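PDB 2DUR: vesicular integral-membrane protein VIP36, which binds high-mannose glycans in a calcium-dependent manner through its lumenal lectin domain and helps transport and sort glycoproteins in the early secretory pathway. Local coordinates for residues W64-F70 with T165-Y171. Sequence-based numbering, arbitrary orientation.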
# COMPACT_ATOMS: atom_id res chain seq x y z
N TRP A 64 13.70 2.18 4.41
CA TRP A 64 13.21 0.91 3.87
C TRP A 64 12.65 1.04 2.47
O TRP A 64 12.35 2.14 1.98
CB TRP A 64 12.19 0.29 4.82
CG TRP A 64 11.09 1.22 5.29
CD1 TRP A 64 11.03 1.87 6.48
CD2 TRP A 64 9.89 1.58 4.57
NE1 TRP A 64 9.87 2.60 6.57
CE2 TRP A 64 9.15 2.44 5.42
CE3 TRP A 64 9.37 1.24 3.32
CZ2 TRP A 64 7.91 2.99 5.04
CZ3 TRP A 64 8.14 1.80 2.92
CH2 TRP A 64 7.42 2.65 3.79
N GLU A 65 12.53 -0.11 1.81
CA GLU A 65 11.92 -0.12 0.50
C GLU A 65 11.10 -1.38 0.40
O GLU A 65 11.64 -2.48 0.61
CB GLU A 65 12.97 -0.09 -0.62
CG GLU A 65 12.37 -0.01 -2.02
CD GLU A 65 13.41 0.31 -3.09
OE1 GLU A 65 13.46 -0.39 -4.12
OE2 GLU A 65 14.20 1.27 -2.89
N MET A 66 9.81 -1.21 0.14
CA MET A 66 8.87 -2.34 -0.01
C MET A 66 8.58 -2.60 -1.49
O MET A 66 8.22 -1.70 -2.24
CB MET A 66 7.54 -2.02 0.72
CG MET A 66 6.50 -3.16 0.60
SD MET A 66 6.93 -4.58 1.63
CE MET A 66 6.20 -4.15 3.21
N HIS A 67 8.75 -3.85 -1.92
CA HIS A 67 8.37 -4.22 -3.27
C HIS A 67 7.14 -5.10 -3.23
O HIS A 67 7.12 -6.10 -2.52
CB HIS A 67 9.48 -5.02 -3.96
CG HIS A 67 10.73 -4.23 -4.17
ND1 HIS A 67 11.88 -4.80 -4.69
CD2 HIS A 67 11.02 -2.94 -3.91
CE1 HIS A 67 12.82 -3.87 -4.75
NE2 HIS A 67 12.33 -2.73 -4.29
N VAL A 68 6.13 -4.73 -3.98
CA VAL A 68 4.86 -5.49 -3.94
C VAL A 68 4.59 -6.05 -5.30
O VAL A 68 4.48 -5.32 -6.27
CB VAL A 68 3.67 -4.57 -3.49
CG1 VAL A 68 2.37 -5.37 -3.37
CG2 VAL A 68 4.00 -3.92 -2.17
N HIS A 69 4.51 -7.38 -5.38
CA HIS A 69 4.05 -8.01 -6.59
C HIS A 69 2.54 -8.27 -6.38
O HIS A 69 2.16 -9.04 -5.50
CB HIS A 69 4.81 -9.33 -6.77
CG HIS A 69 4.38 -10.13 -7.95
ND1 HIS A 69 4.83 -11.41 -8.18
CD2 HIS A 69 3.53 -9.84 -8.97
CE1 HIS A 69 4.29 -11.87 -9.29
NE2 HIS A 69 3.50 -10.94 -9.79
N PHE A 70 1.74 -7.56 -7.16
CA PHE A 70 0.27 -7.60 -7.01
C PHE A 70 -0.35 -7.95 -8.34
O PHE A 70 0.30 -7.92 -9.39
CB PHE A 70 -0.23 -6.24 -6.51
CG PHE A 70 -0.09 -5.13 -7.51
CD1 PHE A 70 1.13 -4.43 -7.63
CD2 PHE A 70 -1.14 -4.79 -8.39
CE1 PHE A 70 1.28 -3.41 -8.60
CE2 PHE A 70 -1.01 -3.76 -9.34
CZ PHE A 70 0.23 -3.07 -9.46
N THR A 165 3.01 -7.48 -12.57
CA THR A 165 2.98 -6.05 -12.23
C THR A 165 3.49 -5.85 -10.80
O THR A 165 3.12 -6.60 -9.86
CB THR A 165 1.55 -5.46 -12.36
OG1 THR A 165 0.63 -6.29 -11.61
CG2 THR A 165 1.12 -5.37 -13.81
N PHE A 166 4.36 -4.85 -10.64
CA PHE A 166 5.01 -4.60 -9.35
C PHE A 166 4.97 -3.13 -8.99
O PHE A 166 4.91 -2.26 -9.88
CB PHE A 166 6.51 -4.99 -9.36
CG PHE A 166 6.77 -6.39 -9.80
CD1 PHE A 166 6.89 -6.69 -11.17
CD2 PHE A 166 7.00 -7.39 -8.86
CE1 PHE A 166 7.16 -7.99 -11.60
CE2 PHE A 166 7.26 -8.71 -9.28
CZ PHE A 166 7.35 -8.99 -10.66
N LEU A 167 5.00 -2.89 -7.67
CA LEU A 167 5.12 -1.52 -7.11
C LEU A 167 6.29 -1.47 -6.15
O LEU A 167 6.55 -2.42 -5.43
CB LEU A 167 3.83 -1.15 -6.36
CG LEU A 167 3.61 0.35 -6.14
CD1 LEU A 167 3.15 0.95 -7.42
CD2 LEU A 167 2.56 0.55 -5.06
N ALA A 168 7.01 -0.35 -6.13
CA ALA A 168 8.02 -0.13 -5.11
C ALA A 168 7.68 1.13 -4.33
O ALA A 168 7.28 2.13 -4.92
CB ALA A 168 9.40 -0.01 -5.75
N VAL A 169 7.80 1.04 -3.01
CA VAL A 169 7.62 2.19 -2.12
C VAL A 169 8.86 2.31 -1.28
O VAL A 169 9.17 1.42 -0.50
CB VAL A 169 6.38 2.01 -1.20
CG1 VAL A 169 6.23 3.25 -0.31
CG2 VAL A 169 5.09 1.77 -2.04
N ARG A 170 9.56 3.42 -1.42
CA ARG A 170 10.84 3.65 -0.74
C ARG A 170 10.66 4.83 0.21
O ARG A 170 10.12 5.86 -0.18
CB ARG A 170 11.95 3.98 -1.75
CG ARG A 170 13.34 4.14 -1.10
CD ARG A 170 14.37 4.59 -2.16
NE ARG A 170 15.71 4.80 -1.58
CZ ARG A 170 16.17 5.93 -1.03
NH1 ARG A 170 15.43 7.06 -0.98
NH2 ARG A 170 17.41 5.95 -0.54
N TYR A 171 11.12 4.68 1.44
CA TYR A 171 11.06 5.76 2.38
C TYR A 171 12.39 5.89 3.12
O TYR A 171 12.83 4.96 3.76
CB TYR A 171 9.88 5.54 3.36
CG TYR A 171 9.77 6.68 4.35
CD1 TYR A 171 9.49 7.98 3.90
CD2 TYR A 171 10.00 6.48 5.70
CE1 TYR A 171 9.40 9.06 4.80
CE2 TYR A 171 9.94 7.55 6.62
CZ TYR A 171 9.63 8.84 6.15
OH TYR A 171 9.56 9.89 7.03
O HOH W 1 0.96 -9.42 -11.61
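Residues 64-70 and 165-171 are antiparallel neighbours in the middle of one sheet of the L-type lectin beta sandwich, pairing Trp64 with Tyr171 at one end and running to Phe70 and Thr165 at the other. Paired backbone bonds at Trp64-Tyr171, Met66-Val169 and Val68-Leu167 hold the register; Val68 N to Leu167 O, for instance, is 2.8 Å and nearly straight.

On the face carrying Trp64, Val169 and Tyr171, Trp64 has its CG between its own backbone N and carbonyl carbon (chi1 49°), and the ring leans across to the partner strand. Tyr171 CB sits over one face of the six-membered ring of Trp64, 3.7 Å from its centroid, a CH-pi contact, while Trp64 CZ3 meets Val169 CG1 at 4.0 Å. Phe70 leans over in the same way, with Thr165 OG1 above its face and Leu167 N at its edge. Thr165 OG1 also donates to Phe70 O at 2.8 Å, from above the carbonyl plane, and the same carbonyl takes a second bond from a water that accepts from Thr165 N.

The other face is more polar. His67 NE2 donates to Glu65 OE1 within its own strand (2.6 Å, 173°), on the anti lone pair and in the imidazole plane, which helps hold the ring's rotation. Glu65 OE2 lies against the aliphatic part of Arg170, 3.4 Å from Arg170 CD, too far from the guanidinium for a salt bridge. Farther along, Phe166 CE2 covers a face of His69, 3.5 Å from His69 CG, the planes inclined at 35°.

Strand 217-227 flanks residues 64-70 and strand 175-181 flanks 165-171, while Leu113 and Ile111 of strand 109-114, in the opposing sheet, pack against Phe70, Leu167 and Val169.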